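Local coordinates for protein DNA alpha-glucosyltransferase (Enterobacteria phage T4, PDB 1XV5) that belongs to the GT-B clan of glycosyltransferases, folds into two Rossmann-like domains and binds uridine-5'-diphosphate in the cleft between them, at residues R304-T318 with R375-D387. Residues are numbered along the deposited sequence; the frame is centred on the assembly and turned at random.
Sequences RSLEYTHLELGACGT and REKAYEFLYQHQD. With UDP (uridine-5'-diphosphate), chain C.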
ATOM      1  N   ARG A 304       1.765  10.142  -8.405  1.00 14.88           N
ATOM      2  CA  ARG A 304       2.404   9.059  -9.164  1.00 14.13           C
ATOM      3  C   ARG A 304       2.247   7.709  -8.469  1.00 12.72           C
ATOM      4  O   ARG A 304       2.539   6.673  -9.047  1.00 14.32           O
ATOM      5  CB  ARG A 304       3.917   9.296  -9.321  1.00 13.62           C
ATOM      6  CG  ARG A 304       4.338  10.487 -10.172  1.00 13.49           C
ATOM      7  CD  ARG A 304       5.870  10.563 -10.237  1.00 13.44           C
ATOM      8  NE  ARG A 304       6.461  10.738  -8.910  1.00 14.96           N
ATOM      9  CZ  ARG A 304       7.744  10.526  -8.621  1.00 16.88           C
ATOM     10  NH1 ARG A 304       8.187  10.708  -7.382  1.00 13.42           N
ATOM     11  NH2 ARG A 304       8.583  10.124  -9.566  1.00 16.29           N
ATOM     12  N   SER A 305       1.777   7.717  -7.229  1.00 12.22           N
ATOM     13  CA  SER A 305       1.679   6.478  -6.471  1.00 12.41           C
ATOM     14  C   SER A 305       0.524   5.510  -6.691  1.00 13.31           C
ATOM     15  O   SER A 305      -0.637   5.841  -6.439  1.00 12.20           O
ATOM     16  CB  SER A 305       1.737   6.792  -4.972  1.00 13.48           C
ATOM     17  OG  SER A 305       2.890   7.543  -4.645  1.00 13.19           O
ATOM     18  N   LEU A 306       0.851   4.314  -7.173  1.00 12.33           N
ATOM     19  CA  LEU A 306      -0.148   3.263  -7.287  1.00 13.16           C
ATOM     20  C   LEU A 306       0.062   2.616  -5.923  1.00 12.91           C
ATOM     21  O   LEU A 306       1.030   2.944  -5.224  1.00 12.85           O
ATOM     22  CB  LEU A 306       0.185   2.255  -8.392  1.00 12.72           C
ATOM     23  CG  LEU A 306      -0.303   2.607  -9.798  1.00 11.77           C
ATOM     24  CD1 LEU A 306       0.204   1.560 -10.782  1.00 12.48           C
ATOM     25  CD2 LEU A 306      -1.836   2.674  -9.815  1.00 10.50           C
ATOM     26  N   GLU A 307      -0.833   1.722  -5.533  1.00 13.47           N
ATOM     27  CA  GLU A 307      -0.714   1.045  -4.248  1.00 12.23           C
ATOM     28  C   GLU A 307      -0.110  -0.335  -4.451  1.00 12.30           C
ATOM     29  O   GLU A 307      -0.014  -0.820  -5.581  1.00 12.07           O
ATOM     30  CB  GLU A 307      -2.091   0.926  -3.602  1.00 13.67           C
ATOM     31  CG  GLU A 307      -2.713   2.271  -3.313  1.00 12.68           C
ATOM     32  CD  GLU A 307      -4.097   2.156  -2.726  1.00 15.27           C
ATOM     33  OE1 GLU A 307      -5.064   1.971  -3.495  1.00 14.38           O
ATOM     34  OE2 GLU A 307      -4.208   2.238  -1.488  1.00 15.30           O
ATOM     35  N   TYR A 308       0.309  -0.968  -3.364  1.00 12.24           N
ATOM     36  CA  TYR A 308       0.902  -2.290  -3.484  1.00 12.34           C
ATOM     37  C   TYR A 308      -0.032  -3.308  -4.117  1.00 12.22           C
ATOM     38  O   TYR A 308       0.408  -4.119  -4.927  1.00 11.84           O
ATOM     39  CB  TYR A 308       1.403  -2.777  -2.124  1.00 12.05           C
ATOM     40  CG  TYR A 308       2.719  -2.134  -1.764  1.00 12.71           C
ATOM     41  CD1 TYR A 308       2.815  -1.217  -0.721  1.00 11.96           C
ATOM     42  CD2 TYR A 308       3.863  -2.385  -2.528  1.00 12.06           C
ATOM     43  CE1 TYR A 308       4.019  -0.559  -0.451  1.00 11.88           C
ATOM     44  CE2 TYR A 308       5.062  -1.734  -2.268  1.00 11.52           C
ATOM     45  CZ  TYR A 308       5.134  -0.824  -1.234  1.00 12.63           C
ATOM     46  OH  TYR A 308       6.323  -0.166  -1.001  1.00 15.07           O
ATOM     47  N   THR A 309      -1.317  -3.272  -3.773  1.00 13.47           N
ATOM     48  CA  THR A 309      -2.236  -4.224  -4.378  1.00 12.90           C
ATOM     49  C   THR A 309      -2.310  -4.011  -5.889  1.00 12.12           C
ATOM     50  O   THR A 309      -2.555  -4.956  -6.631  1.00 13.63           O
ATOM     51  CB  THR A 309      -3.653  -4.149  -3.761  1.00 12.90           C
ATOM     52  OG1 THR A 309      -4.083  -2.787  -3.687  1.00 13.48           O
ATOM     53  CG2 THR A 309      -3.650  -4.763  -2.359  1.00 13.46           C
ATOM     54  N   HIS A 310      -2.104  -2.777  -6.347  1.00 12.48           N
ATOM     55  CA  HIS A 310      -2.104  -2.498  -7.789  1.00 13.03           C
ATOM     56  C   HIS A 310      -0.927  -3.258  -8.408  1.00 11.72           C
ATOM     57  O   HIS A 310      -1.072  -4.016  -9.368  1.00 11.08           O
ATOM     58  CB  HIS A 310      -1.861  -1.010  -8.077  1.00 12.25           C
ATOM     59  CG  HIS A 310      -3.060  -0.133  -7.903  1.00 12.82           C
ATOM     60  ND1 HIS A 310      -3.053   0.965  -7.070  1.00 10.82           N
ATOM     61  CD2 HIS A 310      -4.264  -0.130  -8.523  1.00 11.61           C
ATOM     62  CE1 HIS A 310      -4.199   1.612  -7.190  1.00 13.13           C
ATOM     63  NE2 HIS A 310      -4.951   0.968  -8.066  1.00 11.83           N
ATOM     64  N   LEU A 311       0.251  -3.023  -7.846  1.00 11.14           N
ATOM     65  CA  LEU A 311       1.473  -3.639  -8.344  1.00 11.13           C
ATOM     66  C   LEU A 311       1.461  -5.157  -8.282  1.00 10.92           C
ATOM     67  O   LEU A 311       1.966  -5.828  -9.180  1.00 10.26           O
ATOM     68  CB  LEU A 311       2.677  -3.096  -7.569  1.00 11.18           C
ATOM     69  CG  LEU A 311       2.797  -1.568  -7.494  1.00 11.10           C
ATOM     70  CD1 LEU A 311       4.111  -1.209  -6.811  1.00 10.26           C
ATOM     71  CD2 LEU A 311       2.738  -0.951  -8.902  1.00  9.97           C
ATOM     72  N   GLU A 312       0.879  -5.700  -7.222  1.00 10.68           N
ATOM     73  CA  GLU A 312       0.824  -7.140  -7.058  1.00 11.20           C
ATOM     74  C   GLU A 312       0.026  -7.820  -8.171  1.00 11.60           C
ATOM     75  O   GLU A 312       0.375  -8.912  -8.602  1.00 10.33           O
ATOM     76  CB  GLU A 312       0.259  -7.469  -5.670  1.00 12.01           C
ATOM     77  CG  GLU A 312       1.273  -7.156  -4.567  1.00 12.65           C
ATOM     78  CD  GLU A 312       0.683  -7.105  -3.166  1.00 15.78           C
ATOM     79  OE1 GLU A 312       1.479  -7.165  -2.205  1.00 16.23           O
ATOM     80  OE2 GLU A 312      -0.554  -6.990  -3.018  1.00 13.39           O
ATOM     81  N   LEU A 313      -1.028  -7.172  -8.655  1.00 12.92           N
ATOM     82  CA  LEU A 313      -1.818  -7.774  -9.730  1.00 14.11           C
ATOM     83  C   LEU A 313      -0.991  -7.956 -10.999  1.00 14.29           C
ATOM     84  O   LEU A 313      -0.975  -9.034 -11.601  1.00 15.36           O
ATOM     85  CB  LEU A 313      -3.053  -6.921 -10.041  1.00 14.75           C
ATOM     86  CG  LEU A 313      -4.036  -6.742  -8.883  1.00 15.64           C
ATOM     87  CD1 LEU A 313      -5.332  -6.135  -9.405  1.00 16.47           C
ATOM     88  CD2 LEU A 313      -4.313  -8.092  -8.226  1.00 17.16           C
ATOM     89  N   GLY A 314      -0.298  -6.903 -11.410  1.00 15.45           N
ATOM     90  CA  GLY A 314       0.506  -7.004 -12.612  1.00 15.19           C
ATOM     91  C   GLY A 314       1.708  -7.911 -12.432  1.00 15.67           C
ATOM     92  O   GLY A 314       2.082  -8.656 -13.335  1.00 15.75           O
ATOM     93  N   ALA A 315       2.304  -7.864 -11.249  1.00 14.06           N
ATOM     94  CA  ALA A 315       3.487  -8.664 -10.974  1.00 14.15           C
ATOM     95  C   ALA A 315       3.279 -10.175 -10.946  1.00 13.15           C
ATOM     96  O   ALA A 315       4.167 -10.920 -11.356  1.00 12.55           O
ATOM     97  CB  ALA A 315       4.125  -8.203  -9.666  1.00 13.69           C
ATOM     98  N   CYS A 316       2.123 -10.639 -10.478  1.00 11.86           N
ATOM     99  CA  CYS A 316       1.897 -12.076 -10.404  1.00 12.71           C
ATOM    100  C   CYS A 316       1.311 -12.693 -11.675  1.00 12.16           C
ATOM    101  O   CYS A 316       1.136 -13.902 -11.754  1.00 13.39           O
ATOM    102  CB  CYS A 316       1.027 -12.428  -9.189  1.00 13.72           C
ATOM    103  SG  CYS A 316      -0.717 -12.035  -9.343  1.00 15.36           S
ATOM    104  N   GLY A 317       0.993 -11.867 -12.665  1.00 13.65           N
ATOM    105  CA  GLY A 317       0.494 -12.430 -13.908  1.00 13.06           C
ATOM    106  C   GLY A 317      -0.991 -12.544 -14.172  1.00 12.67           C
ATOM    107  O   GLY A 317      -1.394 -13.331 -15.030  1.00 14.14           O
ATOM    108  N   THR A 318      -1.819 -11.809 -13.443  1.00 12.77           N
ATOM    109  CA  THR A 318      -3.249 -11.845 -13.733  1.00 13.55           C
ATOM    110  C   THR A 318      -3.490 -10.578 -14.549  1.00 14.16           C
ATOM    111  O   THR A 318      -2.572  -9.782 -14.729  1.00 14.34           O
ATOM    112  CB  THR A 318      -4.120 -11.795 -12.449  1.00 13.99           C
ATOM    113  OG1 THR A 318      -5.503 -11.935 -12.809  1.00 13.02           O
ATOM    114  CG2 THR A 318      -3.934 -10.474 -11.715  1.00 13.38           C
ATOM    115  N   ARG A 375      -1.255  -9.203 -20.478  1.00 12.72           N
ATOM    116  CA  ARG A 375      -0.610  -9.180 -19.172  1.00 13.04           C
ATOM    117  C   ARG A 375       0.891  -8.916 -19.287  1.00 14.25           C
ATOM    118  O   ARG A 375       1.488  -8.361 -18.370  1.00 12.89           O
ATOM    119  CB  ARG A 375      -0.881 -10.469 -18.385  1.00 12.38           C
ATOM    120  CG  ARG A 375      -0.394 -11.746 -19.018  1.00 11.53           C
ATOM    121  CD  ARG A 375      -0.483 -12.892 -18.010  1.00 14.56           C
ATOM    122  NE  ARG A 375       0.010 -14.147 -18.567  1.00 15.35           N
ATOM    123  CZ  ARG A 375       0.324 -15.214 -17.840  1.00 15.91           C
ATOM    124  NH1 ARG A 375       0.194 -15.183 -16.519  1.00 14.36           N
ATOM    125  NH2 ARG A 375       0.781 -16.306 -18.437  1.00 13.73           N
ATOM    126  N   GLU A 376       1.511  -9.305 -20.400  1.00 14.30           N
ATOM    127  CA  GLU A 376       2.937  -9.019 -20.559  1.00 15.11           C
ATOM    128  C   GLU A 376       3.086  -7.496 -20.634  1.00 14.32           C
ATOM    129  O   GLU A 376       4.050  -6.929 -20.116  1.00 14.44           O
ATOM    130  CB  GLU A 376       3.501  -9.673 -21.829  1.00 15.23           C
ATOM    131  CG  GLU A 376       3.693 -11.185 -21.714  1.00 16.34           C
ATOM    132  CD  GLU A 376       4.877 -11.583 -20.840  1.00 17.66           C
ATOM    133  OE1 GLU A 376       5.043 -12.793 -20.582  1.00 19.82           O
ATOM    134  OE2 GLU A 376       5.652 -10.697 -20.418  1.00 19.36           O
ATOM    135  N   LYS A 377       2.125  -6.832 -21.270  1.00 13.74           N
ATOM    136  CA  LYS A 377       2.166  -5.377 -21.358  1.00 14.19           C
ATOM    137  C   LYS A 377       1.966  -4.747 -19.979  1.00 14.81           C
ATOM    138  O   LYS A 377       2.674  -3.810 -19.615  1.00 14.85           O
ATOM    139  CB  LYS A 377       1.097  -4.853 -22.321  1.00 15.44           C
ATOM    140  CG  LYS A 377       1.458  -5.041 -23.791  1.00 16.78           C
ATOM    141  CD  LYS A 377       0.477  -4.342 -24.726  1.00 21.37           C
ATOM    142  CE  LYS A 377      -0.893  -4.990 -24.702  1.00 23.78           C
ATOM    143  NZ  LYS A 377      -1.773  -4.442 -25.780  1.00 24.13           N
ATOM    144  N   ALA A 378       1.012  -5.270 -19.211  1.00 14.08           N
ATOM    145  CA  ALA A 378       0.732  -4.737 -17.879  1.00 13.53           C
ATOM    146  C   ALA A 378       1.938  -4.893 -16.972  1.00 13.09           C
ATOM    147  O   ALA A 378       2.301  -3.971 -16.246  1.00 12.03           O
ATOM    148  CB  ALA A 378      -0.471  -5.440 -17.269  1.00 14.79           C
ATOM    149  N   TYR A 379       2.544  -6.075 -16.998  1.00 12.51           N
ATOM    150  CA  TYR A 379       3.718  -6.325 -16.178  1.00 13.60           C
ATOM    151  C   TYR A 379       4.827  -5.328 -16.494  1.00 13.95           C
ATOM    152  O   TYR A 379       5.398  -4.722 -15.589  1.00 13.92           O
ATOM    153  CB  TYR A 379       4.230  -7.752 -16.392  1.00 13.36           C
ATOM    154  CG  TYR A 379       5.599  -7.994 -15.789  1.00 16.46           C
ATOM    155  CD1 TYR A 379       6.752  -7.899 -16.568  1.00 18.56           C
ATOM    156  CD2 TYR A 379       5.746  -8.274 -14.428  1.00 17.61           C
ATOM    157  CE1 TYR A 379       8.017  -8.076 -16.009  1.00 20.67           C
ATOM    158  CE2 TYR A 379       7.006  -8.451 -13.859  1.00 19.52           C
ATOM    159  CZ  TYR A 379       8.136  -8.351 -14.655  1.00 21.49           C
ATOM    160  OH  TYR A 379       9.386  -8.519 -14.102  1.00 26.20           O
ATOM    161  N   GLU A 380       5.133  -5.152 -17.776  1.00 12.94           N
ATOM    162  CA  GLU A 380       6.193  -4.226 -18.169  1.00 14.27           C
ATOM    163  C   GLU A 380       5.857  -2.783 -17.805  1.00 13.50           C
ATOM    164  O   GLU A 380       6.716  -2.034 -17.350  1.00 13.35           O
ATOM    165  CB  GLU A 380       6.463  -4.321 -19.674  1.00 17.12           C
ATOM    166  CG  GLU A 380       7.552  -3.363 -20.157  1.00 20.71           C
ATOM    167  CD  GLU A 380       8.909  -3.648 -19.534  1.00 23.78           C
ATOM    168  OE1 GLU A 380       9.799  -2.773 -19.613  1.00 26.58           O
ATOM    169  OE2 GLU A 380       9.096  -4.750 -18.973  1.00 25.34           O
ATOM    170  N   PHE A 381       4.602  -2.396 -18.003  1.00 13.89           N
ATOM    171  CA  PHE A 381       4.179  -1.035 -17.693  1.00 13.24           C
ATOM    172  C   PHE A 381       4.329  -0.721 -16.207  1.00 13.50           C
ATOM    173  O   PHE A 381       4.873   0.316 -15.829  1.00 12.61           O
ATOM    174  CB  PHE A 381       2.719  -0.833 -18.098  1.00 14.07           C
ATOM    175  CG  PHE A 381       2.212   0.565 -17.865  1.00 15.20           C
ATOM    176  CD1 PHE A 381       2.621   1.614 -18.682  1.00 14.40           C
ATOM    177  CD2 PHE A 381       1.318   0.831 -16.833  1.00 14.77           C
ATOM    178  CE1 PHE A 381       2.145   2.908 -18.480  1.00 14.80           C
ATOM    179  CE2 PHE A 381       0.835   2.118 -16.619  1.00 16.18           C
ATOM    180  CZ  PHE A 381       1.249   3.164 -17.446  1.00 15.91           C
ATOM    181  N   LEU A 382       3.828  -1.620 -15.367  1.00 13.38           N
ATOM    182  CA  LEU A 382       3.898  -1.421 -13.928  1.00 13.24           C
ATOM    183  C   LEU A 382       5.342  -1.481 -13.440  1.00 12.25           C
ATOM    184  O   LEU A 382       5.715  -0.776 -12.507  1.00 12.39           O
ATOM    185  CB  LEU A 382       3.022  -2.458 -13.222  1.00 14.36           C
ATOM    186  CG  LEU A 382       1.531  -2.288 -13.555  1.00 13.96           C
ATOM    187  CD1 LEU A 382       0.725  -3.410 -12.916  1.00 16.75           C
ATOM    188  CD2 LEU A 382       1.037  -0.926 -13.064  1.00 13.58           C
ATOM    189  N   TYR A 383       6.151  -2.321 -14.077  1.00 12.56           N
ATOM    190  CA  TYR A 383       7.565  -2.429 -13.724  1.00 13.41           C
ATOM    191  C   TYR A 383       8.231  -1.071 -13.980  1.00 14.39           C
ATOM    192  O   TYR A 383       8.922  -0.519 -13.118  1.00 13.34           O
ATOM    193  CB  TYR A 383       8.227  -3.503 -14.589  1.00 13.95           C
ATOM    194  CG  TYR A 383       9.735  -3.444 -14.594  1.00 14.97           C
ATOM    195  CD1 TYR A 383      10.474  -3.835 -13.479  1.00 16.90           C
ATOM    196  CD2 TYR A 383      10.424  -2.973 -15.711  1.00 18.45           C
ATOM    197  CE1 TYR A 383      11.867  -3.758 -13.474  1.00 20.22           C
ATOM    198  CE2 TYR A 383      11.817  -2.890 -15.717  1.00 20.20           C
ATOM    199  CZ  TYR A 383      12.529  -3.285 -14.596  1.00 22.63           C
ATOM    200  OH  TYR A 383      13.905  -3.221 -14.602  1.00 23.70           O
ATOM    201  N   GLN A 384       8.012  -0.533 -15.177  1.00 13.19           N
ATOM    202  CA  GLN A 384       8.580   0.757 -15.549  1.00 13.67           C
ATOM    203  C   GLN A 384       8.071   1.868 -14.638  1.00 13.76           C
ATOM    204  O   GLN A 384       8.797   2.804 -14.312  1.00 13.70           O
ATOM    205  CB  GLN A 384       8.222   1.094 -17.002  1.00 14.13           C
ATOM    206  CG  GLN A 384       8.961   0.251 -18.030  1.00 18.58           C
ATOM    207  CD  GLN A 384      10.439   0.590 -18.099  1.00 23.56           C
ATOM    208  OE1 GLN A 384      11.251  -0.203 -18.578  1.00 28.87           O
ATOM    209  NE2 GLN A 384      10.794   1.778 -17.629  1.00 25.72           N
ATOM    210  N   HIS A 385       6.819   1.757 -14.215  1.00 12.99           N
ATOM    211  CA  HIS A 385       6.243   2.790 -13.374  1.00 10.73           C
ATOM    212  C   HIS A 385       6.655   2.801 -11.914  1.00 13.16           C
ATOM    213  O   HIS A 385       6.914   3.869 -11.360  1.00 12.86           O
ATOM    214  CB  HIS A 385       4.716   2.737 -13.430  1.00 12.10           C
ATOM    215  CG  HIS A 385       4.055   3.854 -12.682  1.00 11.90           C
ATOM    216  ND1 HIS A 385       3.315   3.651 -11.536  1.00 15.47           N
ATOM    217  CD2 HIS A 385       4.067   5.190 -12.890  1.00  8.48           C
ATOM    218  CE1 HIS A 385       2.902   4.817 -11.071  1.00 10.02           C
ATOM    219  NE2 HIS A 385       3.345   5.767 -11.875  1.00 14.75           N
ATOM    220  N   GLN A 386       6.745   1.630 -11.291  1.00 12.49           N
ATOM    221  CA  GLN A 386       7.032   1.620  -9.859  1.00 13.12           C
ATOM    222  C   GLN A 386       7.932   0.523  -9.288  1.00 13.55           C
ATOM    223  O   GLN A 386       7.830   0.202  -8.102  1.00 14.61           O
ATOM    224  CB  GLN A 386       5.678   1.626  -9.123  1.00 12.94           C
ATOM    225  CG  GLN A 386       5.648   2.376  -7.803  1.00 13.20           C
ATOM    226  CD  GLN A 386       4.237   2.791  -7.412  1.00 12.87           C
ATOM    227  OE1 GLN A 386       3.559   3.502  -8.161  1.00 12.06           O
ATOM    228  NE2 GLN A 386       3.788   2.351  -6.237  1.00 11.78           N
ATOM    229  N   ASP A 387       8.818  -0.053 -10.098  1.00 12.80           N
ATOM    230  CA  ASP A 387       9.708  -1.085  -9.564  1.00 13.12           C
ATOM    231  C   ASP A 387      10.715  -0.436  -8.609  1.00 12.36           C
ATOM    232  O   ASP A 387      11.119   0.709  -8.809  1.00 12.79           O
ATOM    233  CB  ASP A 387      10.482  -1.790 -10.678  1.00 13.69           C
ATOM    234  CG  ASP A 387      11.288  -2.977 -10.164  1.00 16.22           C
ATOM    235  OD1 ASP A 387      10.681  -4.028  -9.864  1.00 14.96           O
ATOM    236  OD2 ASP A 387      12.527  -2.856 -10.044  1.00 16.64           O
TER
HETATM  237  N1  UDP C1402      -2.137  -7.236   2.488  1.00 14.65           N
HETATM  238  C2  UDP C1402      -1.925  -8.509   2.978  1.00 15.39           C
HETATM  239  N3  UDP C1402      -2.993  -9.057   3.642  1.00 15.20           N
HETATM  240  C4  UDP C1402      -4.229  -8.473   3.851  1.00 15.59           C
HETATM  241  C5  UDP C1402      -4.371  -7.160   3.302  1.00 15.10           C
HETATM  242  C6  UDP C1402      -3.343  -6.599   2.657  1.00 15.14           C
HETATM  243  O2  UDP C1402      -0.873  -9.108   2.827  1.00 17.04           O
HETATM  244  O4  UDP C1402      -5.094  -9.094   4.468  1.00 15.42           O
HETATM  245  C1' UDP C1402      -1.024  -6.585   1.788  1.00 15.00           C
HETATM  246  C2' UDP C1402      -1.317  -6.197   0.343  1.00 14.74           C
HETATM  247  O2' UDP C1402      -1.180  -7.307  -0.520  1.00 16.48           O
HETATM  248  C3' UDP C1402      -0.267  -5.113   0.140  1.00 15.37           C
HETATM  249  C4' UDP C1402      -0.330  -4.371   1.474  1.00 15.24           C
HETATM  250  O4' UDP C1402      -0.749  -5.367   2.445  1.00 15.06           O
HETATM  251  O3' UDP C1402       1.015  -5.719  -0.021  1.00 14.08           O
HETATM  252  C5' UDP C1402      -1.290  -3.198   1.511  1.00 11.90           C
HETATM  253  O5' UDP C1402      -0.702  -2.074   0.867  1.00 14.32           O
HETATM  254  PA  UDP C1402      -1.501  -1.148  -0.157  1.00 13.76           P
HETATM  255  O1A UDP C1402      -0.538  -0.113  -0.587  1.00 13.92           O
HETATM  256  O2A UDP C1402      -2.145  -2.012  -1.182  1.00 15.24           O
HETATM  257  O3A UDP C1402      -2.705  -0.462   0.714  1.00 14.14           O
HETATM  258  PB  UDP C1402      -2.791   0.003   2.283  1.00 15.09           P
HETATM  259  O1B UDP C1402      -3.640   1.221   2.320  1.00 14.27           O
HETATM  260  O2B UDP C1402      -3.186  -1.177   3.085  1.00 17.29           O
HETATM  261  O3B UDP C1402      -1.303   0.409   2.660  1.00 16.48           O
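Gln386 grips the backbone of Leu306 with both ends of its side-chain amide. Leu306 N donates to Gln386 OE1 at 3.0 Å, nearly straight (171°) and on a lone pair in the carbonyl plane. Gln386 NE2 donates to Leu306 O, also at 3.0 Å, but from above that carbonyl's plane. The two bonds fix the rotation of the amide, and Gln386 NE2 is also hydrogen-bonded to Pro177 O. Leu311 crosses the Gln386 chain at about a right angle, with Leu311 CD1 3.6 Å from Gln386 NE2.

The tight part lies beside this clamp. Leu382 CG sits beside its own backbone N (chi1 -65°), and the two methyls meet Leu306 and Gly314. Leu382 CD2 presses on Leu306 CD1 at 3.5 Å, closer than usual for two carbons. Leu382 CD1 rests on Gly314 CA at 3.6 Å. With no side chain at Gly314, the helices 308-316 and 375-386 come close here, 8.2 Å between axes.

The Tyr379 ring is looser. It is partly exposed, its edge faces Gly314 O with Tyr379 CD2 at 3.8 Å, and it also touches helix 181-188.

Arg375 makes a separate, buried polar end. Its extended chain brings Arg375 NH1 to Gly317 O at 2.9 Å, and Arg375 NE forms a salt bridge with Asp372. Gly317 sits in a Schellman motif at the end of helix 308-316.

The N-terminal end of this helix meets the phosphate of uridine-5'-diphosphate through Tyr308 N and Thr309 N. Glu312, pointing away from helix 375-386, takes both ribose hydroxyls, as in many GT-B glycosyltransferases.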